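Long-range contact in periplasmic beta-glucosidase (Pseudomonas aeruginosa, PDB 6R5T), which probably hydrolyses terminal, non-reducing beta-D-glucosyl residues of glucosides in the periplasm, releasing beta-D-glucose, as a family 3 glycoside hydrolase: residues 119-130 / 171-182. The protein carries 1 engineered substitution. Numbering follows the deposited sequence. Where two conformers were deposited one is given.
Sequences LDMSFSPMVDIT and IMAAVKHFALYG. With BGC (beta-D-glucopyranose), chain C.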
ATOM      1  N   LEU A 119      13.789 -32.619 -19.043  1.00 15.51           N
ATOM      2  CA  LEU A 119      14.137 -31.273 -18.526  1.00 15.66           C
ATOM      3  C   LEU A 119      15.298 -31.278 -17.537  1.00 15.27           C
ATOM      4  O   LEU A 119      15.418 -32.168 -16.695  1.00 16.28           O
ATOM      5  CB  LEU A 119      12.881 -30.684 -17.863  1.00 15.47           C
ATOM      6  CG  LEU A 119      11.798 -30.339 -18.877  1.00 15.31           C
ATOM      7  CD1 LEU A 119      10.438 -30.245 -18.173  1.00 18.07           C
ATOM      8  CD2 LEU A 119      12.130 -29.073 -19.677  1.00 15.60           C
ATOM      9  N   ASP A 120      16.116 -30.213 -17.567  1.00 13.74           N
ATOM     10  CA  ASP A 120      17.287 -30.045 -16.702  1.00 14.54           C
ATOM     11  C   ASP A 120      17.052 -28.994 -15.616  1.00 14.87           C
ATOM     12  O   ASP A 120      17.852 -28.930 -14.700  1.00 15.98           O
ATOM     13  CB  ASP A 120      18.486 -29.530 -17.489  1.00 15.87           C
ATOM     14  CG  ASP A 120      18.846 -30.342 -18.714  1.00 17.75           C
ATOM     15  OD1 ASP A 120      19.156 -31.552 -18.514  1.00 18.62           O
ATOM     16  OD2 ASP A 120      18.688 -29.832 -19.840  1.00 18.36           O
ATOM     17  N   MET A 121      16.051 -28.124 -15.784  1.00 14.87           N
ATOM     18  CA  MET A 121      15.942 -26.913 -14.936  1.00 14.96           C
ATOM     19  C   MET A 121      14.469 -26.518 -14.784  1.00 13.96           C
ATOM     20  O   MET A 121      13.699 -26.593 -15.739  1.00 14.65           O
ATOM     21  CB  MET A 121      16.733 -25.758 -15.531  1.00 14.89           C
ATOM     22  CG  MET A 121      16.551 -24.460 -14.735  1.00 16.21           C
ATOM     23  SD  MET A 121      17.351 -23.031 -15.533  1.00 17.42           S
ATOM     24  CE  MET A 121      19.052 -23.427 -15.222  1.00 19.16           C
ATOM     25  N   SER A 122      14.119 -26.108 -13.578  1.00 12.94           N
ATOM     26  CA  SER A 122      12.834 -25.424 -13.351  1.00 14.64           C
ATOM     27  C   SER A 122      13.081 -23.981 -12.933  1.00 13.00           C
ATOM     28  O   SER A 122      13.933 -23.722 -12.087  1.00 13.72           O
ATOM     29  CB  SER A 122      11.996 -26.128 -12.323  1.00 15.77           C
ATOM     30  OG  SER A 122      10.737 -25.430 -12.198  1.00 16.55           O
ATOM     31  N   PHE A 123      12.206 -23.110 -13.425  1.00 15.20           N
ATOM     32  CA  PHE A 123      12.122 -21.729 -12.898  1.00 13.63           C
ATOM     33  C   PHE A 123      11.269 -21.786 -11.627  1.00 14.15           C
ATOM     34  O   PHE A 123      10.074 -21.476 -11.669  1.00 15.67           O
ATOM     35  CB  PHE A 123      11.525 -20.842 -13.968  1.00 16.21           C
ATOM     36  CG  PHE A 123      12.290 -20.810 -15.270  1.00 18.01           C
ATOM     37  CD1 PHE A 123      13.661 -20.661 -15.303  1.00 17.82           C
ATOM     38  CD2 PHE A 123      11.608 -20.898 -16.455  1.00 18.13           C
ATOM     39  CE1 PHE A 123      14.314 -20.630 -16.531  1.00 17.02           C
ATOM     40  CE2 PHE A 123      12.262 -20.874 -17.668  1.00 18.31           C
ATOM     41  CZ  PHE A 123      13.610 -20.719 -17.686  1.00 16.34           C
ATOM     42  N   SER A 124      11.873 -22.217 -10.560  1.00 15.03           N
ATOM     43  CA  SER A 124      11.226 -22.543  -9.260  0.65 14.68           C
ATOM     44  C   SER A 124      12.360 -22.765  -8.271  1.00 15.10           C
ATOM     45  O   SER A 124      13.433 -23.166  -8.698  1.00 15.33           O
ATOM     46  CB  SER A 124      10.357 -23.775  -9.426  0.65 15.74           C
ATOM     47  OG  SER A 124       9.623 -24.163  -8.251  0.65 16.99           O
ATOM     48  N   PRO A 125      12.195 -22.537  -6.960  1.00 13.97           N
ATOM     49  CA  PRO A 125      10.943 -22.075  -6.338  1.00 13.63           C
ATOM     50  C   PRO A 125      10.742 -20.553  -6.478  1.00 13.67           C
ATOM     51  O   PRO A 125      11.677 -19.791  -6.577  1.00 14.13           O
ATOM     52  CB  PRO A 125      11.177 -22.423  -4.882  1.00 14.71           C
ATOM     53  CG  PRO A 125      12.653 -22.272  -4.686  1.00 14.35           C
ATOM     54  CD  PRO A 125      13.235 -22.800  -5.974  1.00 14.62           C
ATOM     55  N   MET A 126       9.481 -20.153  -6.454  1.00 14.46           N
ATOM     56  CA  MET A 126       9.096 -18.750  -6.248  1.00 13.55           C
ATOM     57  C   MET A 126       9.044 -18.484  -4.759  1.00 13.50           C
ATOM     58  O   MET A 126       8.303 -19.166  -4.071  1.00 16.97           O
ATOM     59  CB  MET A 126       7.735 -18.509  -6.918  1.00 13.71           C
ATOM     60  CG  MET A 126       7.285 -17.050  -6.931  1.00 14.96           C
ATOM     61  SD  MET A 126       6.555 -16.565  -5.376  1.00 16.27           S
ATOM     62  CE  MET A 126       5.524 -15.179  -5.914  1.00 18.51           C
ATOM     63  N   VAL A 127       9.848 -17.553  -4.278  1.00 13.13           N
ATOM     64  CA  VAL A 127      10.025 -17.297  -2.829  1.00 13.10           C
ATOM     65  C   VAL A 127       9.814 -15.834  -2.485  1.00 13.10           C
ATOM     66  O   VAL A 127      10.349 -15.373  -1.449  1.00 15.26           O
ATOM     67  CB  VAL A 127      11.401 -17.809  -2.393  1.00 13.52           C
ATOM     68  CG1 VAL A 127      11.519 -19.294  -2.736  1.00 15.51           C
ATOM     69  CG2 VAL A 127      12.577 -17.051  -2.978  1.00 13.18           C
ATOM     70  N   ASP A 128       9.014 -15.138  -3.278  1.00 13.40           N
ATOM     71  CA  ASP A 128       8.698 -13.728  -2.999  1.00 11.78           C
ATOM     72  C   ASP A 128       7.746 -13.655  -1.800  1.00 12.06           C
ATOM     73  O   ASP A 128       6.735 -14.343  -1.807  1.00 14.64           O
ATOM     74  CB  ASP A 128       8.086 -13.075  -4.216  1.00 12.83           C
ATOM     75  CG  ASP A 128       8.852 -13.275  -5.509  1.00 15.37           C
ATOM     76  OD1 ASP A 128      10.072 -13.178  -5.453  1.00 14.51           O
ATOM     77  OD2 ASP A 128       8.208 -13.485  -6.517  1.00 16.17           O
ATOM     78  N   ILE A 129       8.069 -12.856  -0.771  1.00 12.89           N
ATOM     79  CA  ILE A 129       7.143 -12.564   0.341  1.00 12.89           C
ATOM     80  C   ILE A 129       5.948 -11.811  -0.221  1.00 11.84           C
ATOM     81  O   ILE A 129       6.113 -10.835  -0.982  1.00 13.10           O
ATOM     82  CB  ILE A 129       7.904 -11.729   1.387  1.00 15.19           C
ATOM     83  CG1 ILE A 129       8.997 -12.596   2.001  1.00 18.18           C
ATOM     84  CG2 ILE A 129       7.028 -11.109   2.440  1.00 16.35           C
ATOM     85  CD1 ILE A 129       8.491 -13.764   2.765  1.00 16.25           C
ATOM     86  N   THR A 130       4.753 -12.168   0.255  1.00 12.60           N
ATOM     87  CA  THR A 130       3.507 -11.502  -0.186  1.00 10.93           C
ATOM     88  C   THR A 130       2.678 -11.019   1.008  1.00 13.19           C
ATOM     89  O   THR A 130       2.246 -11.819   1.808  1.00 12.61           O
ATOM     90  CB  THR A 130       2.658 -12.395  -1.079  1.00 12.01           C
ATOM     91  OG1 THR A 130       2.355 -13.600  -0.366  1.00 12.09           O
ATOM     92  CG2 THR A 130       3.408 -12.690  -2.370  1.00 12.87           C
ATOM     93  N   ILE A 171      16.958 -31.876 -11.126  1.00 15.79           N
ATOM     94  CA  ILE A 171      16.897 -30.677 -11.988  1.00 15.57           C
ATOM     95  C   ILE A 171      17.549 -29.548 -11.210  1.00 14.61           C
ATOM     96  O   ILE A 171      17.527 -29.527  -9.941  1.00 15.63           O
ATOM     97  CB  ILE A 171      15.482 -30.307 -12.441  1.00 14.91           C
ATOM     98  CG1 ILE A 171      14.599 -29.884 -11.245  1.00 16.06           C
ATOM     99  CG2 ILE A 171      14.879 -31.435 -13.258  1.00 16.96           C
ATOM    100  CD1 ILE A 171      13.182 -29.535 -11.610  1.00 16.28           C
ATOM    101  N   MET A 172      18.026 -28.551 -11.928  1.00 13.77           N
ATOM    102  CA  MET A 172      18.568 -27.334 -11.303  1.00 13.07           C
ATOM    103  C   MET A 172      17.409 -26.397 -10.945  1.00 13.20           C
ATOM    104  O   MET A 172      16.442 -26.287 -11.707  1.00 13.98           O
ATOM    105  CB  MET A 172      19.502 -26.598 -12.268  1.00 15.25           C
ATOM    106  CG  MET A 172      20.044 -25.337 -11.705  1.00 15.42           C
ATOM    107  SD  MET A 172      21.379 -24.596 -12.744  1.00 17.37           S
ATOM    108  CE  MET A 172      22.658 -25.826 -12.496  1.00 17.47           C
ATOM    109  N   ALA A 173      17.504 -25.775  -9.783  1.00 13.22           N
ATOM    110  CA  ALA A 173      16.510 -24.783  -9.308  1.00 13.46           C
ATOM    111  C   ALA A 173      17.009 -23.409  -9.793  1.00 13.85           C
ATOM    112  O   ALA A 173      18.170 -23.051  -9.542  1.00 15.87           O
ATOM    113  CB  ALA A 173      16.417 -24.780  -7.816  1.00 13.98           C
ATOM    114  N   ALA A 174      16.153 -22.648 -10.441  1.00 13.42           N
ATOM    115  CA  ALA A 174      16.349 -21.227 -10.737  1.00 13.69           C
ATOM    116  C   ALA A 174      15.357 -20.466  -9.828  1.00 13.23           C
ATOM    117  O   ALA A 174      14.222 -20.313 -10.199  1.00 13.71           O
ATOM    118  CB  ALA A 174      16.137 -20.934 -12.208  1.00 15.33           C
ATOM    119  N   VAL A 175      15.847 -20.068  -8.667  1.00 12.46           N
ATOM    120  CA  VAL A 175      15.030 -19.372  -7.636  1.00 12.28           C
ATOM    121  C   VAL A 175      14.559 -18.045  -8.244  1.00 12.69           C
ATOM    122  O   VAL A 175      15.300 -17.367  -8.981  1.00 13.31           O
ATOM    123  CB  VAL A 175      15.758 -19.192  -6.305  1.00 13.61           C
ATOM    124  CG1 VAL A 175      17.032 -18.375  -6.403  1.00 13.05           C
ATOM    125  CG2 VAL A 175      14.811 -18.616  -5.264  1.00 13.26           C
ATOM    126  N   LYS A 176      13.321 -17.669  -7.914  1.00 12.04           N
ATOM    127  CA  LYS A 176      12.719 -16.446  -8.539  1.00 12.64           C
ATOM    128  C   LYS A 176      11.812 -15.787  -7.484  1.00 12.96           C
ATOM    129  O   LYS A 176      11.459 -16.441  -6.504  1.00 11.89           O
ATOM    130  CB  LYS A 176      11.965 -16.830  -9.808  1.00 12.31           C
ATOM    131  CG  LYS A 176      10.683 -17.622  -9.622  1.00 13.51           C
ATOM    132  CD  LYS A 176      10.116 -18.126 -10.923  1.00 14.37           C
ATOM    133  CE  LYS A 176       8.777 -18.781 -10.813  1.00 16.43           C
ATOM    134  NZ  LYS A 176       8.376 -19.322 -12.137  1.00 18.44           N
ATOM    135  N   HIS A 177      11.458 -14.520  -7.652  1.00 12.20           N
ATOM    136  CA  HIS A 177      11.864 -13.582  -8.686  1.00 12.01           C
ATOM    137  C   HIS A 177      12.767 -12.546  -8.007  1.00 13.01           C
ATOM    138  O   HIS A 177      12.283 -11.790  -7.167  1.00 13.52           O
ATOM    139  CB  HIS A 177      10.655 -12.905  -9.317  1.00 12.89           C
ATOM    140  CG  HIS A 177       9.667 -13.826  -9.934  1.00 12.90           C
ATOM    141  ND1 HIS A 177       8.594 -14.319  -9.214  1.00 14.35           N
ATOM    142  CD2 HIS A 177       9.551 -14.278 -11.207  1.00 13.32           C
ATOM    143  CE1 HIS A 177       7.872 -15.055 -10.064  1.00 13.27           C
ATOM    144  NE2 HIS A 177       8.430 -15.069 -11.238  1.00 14.56           N
ATOM    145  N   PHE A 178      14.064 -12.533  -8.302  1.00 12.21           N
ATOM    146  CA  PHE A 178      15.036 -11.727  -7.525  1.00 12.10           C
ATOM    147  C   PHE A 178      14.952 -10.314  -8.070  1.00 11.90           C
ATOM    148  O   PHE A 178      15.414 -10.075  -9.204  1.00 12.99           O
ATOM    149  CB  PHE A 178      16.412 -12.360  -7.716  1.00 12.80           C
ATOM    150  CG  PHE A 178      17.468 -11.805  -6.815  1.00 13.14           C
ATOM    151  CD1 PHE A 178      17.358 -11.911  -5.452  1.00 13.82           C
ATOM    152  CD2 PHE A 178      18.621 -11.237  -7.345  1.00 13.49           C
ATOM    153  CE1 PHE A 178      18.368 -11.454  -4.618  1.00 13.93           C
ATOM    154  CE2 PHE A 178      19.610 -10.723  -6.512  1.00 14.64           C
ATOM    155  CZ  PHE A 178      19.489 -10.841  -5.136  1.00 14.72           C
ATOM    156  N   ALA A 179      14.364  -9.336  -7.333  1.00 11.44           N
ATOM    157  CA  ALA A 179      13.869  -9.482  -5.970  1.00 11.35           C
ATOM    158  C   ALA A 179      12.686  -8.538  -5.757  1.00 11.17           C
ATOM    159  O   ALA A 179      12.563  -7.532  -6.445  1.00 12.28           O
ATOM    160  CB  ALA A 179      14.963  -9.144  -4.973  1.00 13.80           C
ATOM    161  N   LEU A 180      11.924  -8.858  -4.695  1.00 12.32           N
ATOM    162  CA  LEU A 180      10.905  -7.986  -4.067  1.00 11.75           C
ATOM    163  C   LEU A 180       9.623  -7.916  -4.901  1.00 12.85           C
ATOM    164  O   LEU A 180       8.784  -7.042  -4.637  1.00 13.14           O
ATOM    165  CB  LEU A 180      11.436  -6.563  -3.855  1.00 12.36           C
ATOM    166  CG  LEU A 180      12.826  -6.394  -3.252  1.00 13.37           C
ATOM    167  CD1 LEU A 180      13.076  -4.930  -2.955  1.00 11.89           C
ATOM    168  CD2 LEU A 180      13.040  -7.262  -2.035  1.00 13.04           C
ATOM    169  N   TYR A 181       9.473  -8.802  -5.874  1.00 13.12           N
ATOM    170  CA  TYR A 181       8.420  -8.710  -6.903  1.00 12.70           C
ATOM    171  C   TYR A 181       7.016  -8.666  -6.273  1.00 11.34           C
ATOM    172  O   TYR A 181       6.132  -7.971  -6.782  1.00 12.90           O
ATOM    173  CB  TYR A 181       8.627  -9.899  -7.828  1.00 12.61           C
ATOM    174  CG  TYR A 181       7.703 -10.031  -9.003  1.00 12.26           C
ATOM    175  CD1 TYR A 181       7.286  -8.975  -9.781  1.00 13.54           C
ATOM    176  CD2 TYR A 181       7.301 -11.298  -9.356  1.00 13.18           C
ATOM    177  CE1 TYR A 181       6.405  -9.183 -10.848  1.00 14.01           C
ATOM    178  CE2 TYR A 181       6.492 -11.531 -10.442  1.00 12.59           C
ATOM    179  CZ  TYR A 181       6.011 -10.467 -11.170  1.00 13.95           C
ATOM    180  OH  TYR A 181       5.172 -10.728 -12.228  1.00 16.06           O
ATOM    181  N   GLY A 182       6.831  -9.346  -5.176  1.00 11.19           N
ATOM    182  CA  GLY A 182       5.513  -9.438  -4.516  1.00 11.93           C
ATOM    183  C   GLY A 182       5.126  -8.201  -3.731  1.00 13.87           C
ATOM    184  O   GLY A 182       4.015  -8.174  -3.156  1.00 13.13           O
TER
HETATM  185  C2  BGC C   1       8.409 -17.550 -15.367  1.00 24.31           C
HETATM  186  C3  BGC C   1       8.716 -17.122 -16.816  1.00 26.51           C
HETATM  187  C4  BGC C   1       7.488 -16.293 -17.282  1.00 26.68           C
HETATM  188  C5  BGC C   1       7.399 -15.075 -16.345  1.00 26.59           C
HETATM  189  C6  BGC C   1       6.205 -14.194 -16.638  1.00 26.36           C
HETATM  190  C1  BGC C   1       8.166 -16.299 -14.514  1.00 23.39           C
HETATM  191  O1  BGC C   1       7.784 -16.798 -13.270  1.00 21.73           O
HETATM  192  O2  BGC C   1       9.441 -18.309 -14.749  1.00 23.90           O
HETATM  193  O3  BGC C   1       8.826 -18.303 -17.635  1.00 27.70           O
HETATM  194  O4  BGC C   1       7.740 -15.863 -18.630  1.00 27.37           O
HETATM  195  O5  BGC C   1       7.097 -15.529 -15.059  1.00 23.06           O
HETATM  196  O6  BGC C   1       6.206 -13.066 -15.754  1.00 24.20           O
HETATM  197  O   HOH W   1       8.196 -10.010  -2.646  1.00 13.08           O
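Met121 and Ser122 pair in parallel with Met172 and Ala173 through backbone bonds such as Met172 N to Asp120 O (2.8 Å), and after a one-residue register shift Met126 and Lys176 form a separate single bridge, with Lys176 N bonded to Pro125 O and Val127 N to Lys176 O. Cis peptide bonds precede Pro125, just before Met126, and His177, just after Lys176. Lys176 leaves the backbone with CG between N and the carbonyl carbon (chi1 70°) and then runs fully extended, which brings NZ 2.8 Å from Phe123 O, tilted 34° from the carbonyl plane. The same NZ donates to O1 (2.8 Å) and O2 of the glucose unit (beta-D-glucopyranose) of the bound lactose, so three oxygens fix the ammonium.

His177 is held at both ends of its ring. ND1 donates to the syn lone pair of Asp128 OD2 at 2.8 Å, nearly straight (167°) and with the oxygen in the ring plane, while NE2 and O1 of the sugar are hydrogen-bonded at 2.7 Å. Asp128 OD1 also accepts the backbone N of His177 (2.9 Å) and a bond from Tyr208, so the carboxylate is a second-shell support that fixes the imidazole's rotation. Tyr181 CE2 and Lys176 CG sandwich the ring from opposite faces, each over its centre. Phe123, Lys176 and His177 thus contribute to the sugar-binding pocket of the family 3 N-terminal domain.

Apolar packing completes the interface: Met121 CE meets Met172 SD at 3.6 Å, the two side chains lying side by side and pointing the same way, and the side chains of Val127 and Val175 cross at about a right angle, meeting through their CG2 methyls. These are adjacent strands of the TIM-barrel-like domain, with strand 75-78 beyond 121-122, strand 218-221 beyond 172-178, and helix 146-161 packed against Pro125, Val127 and Met172.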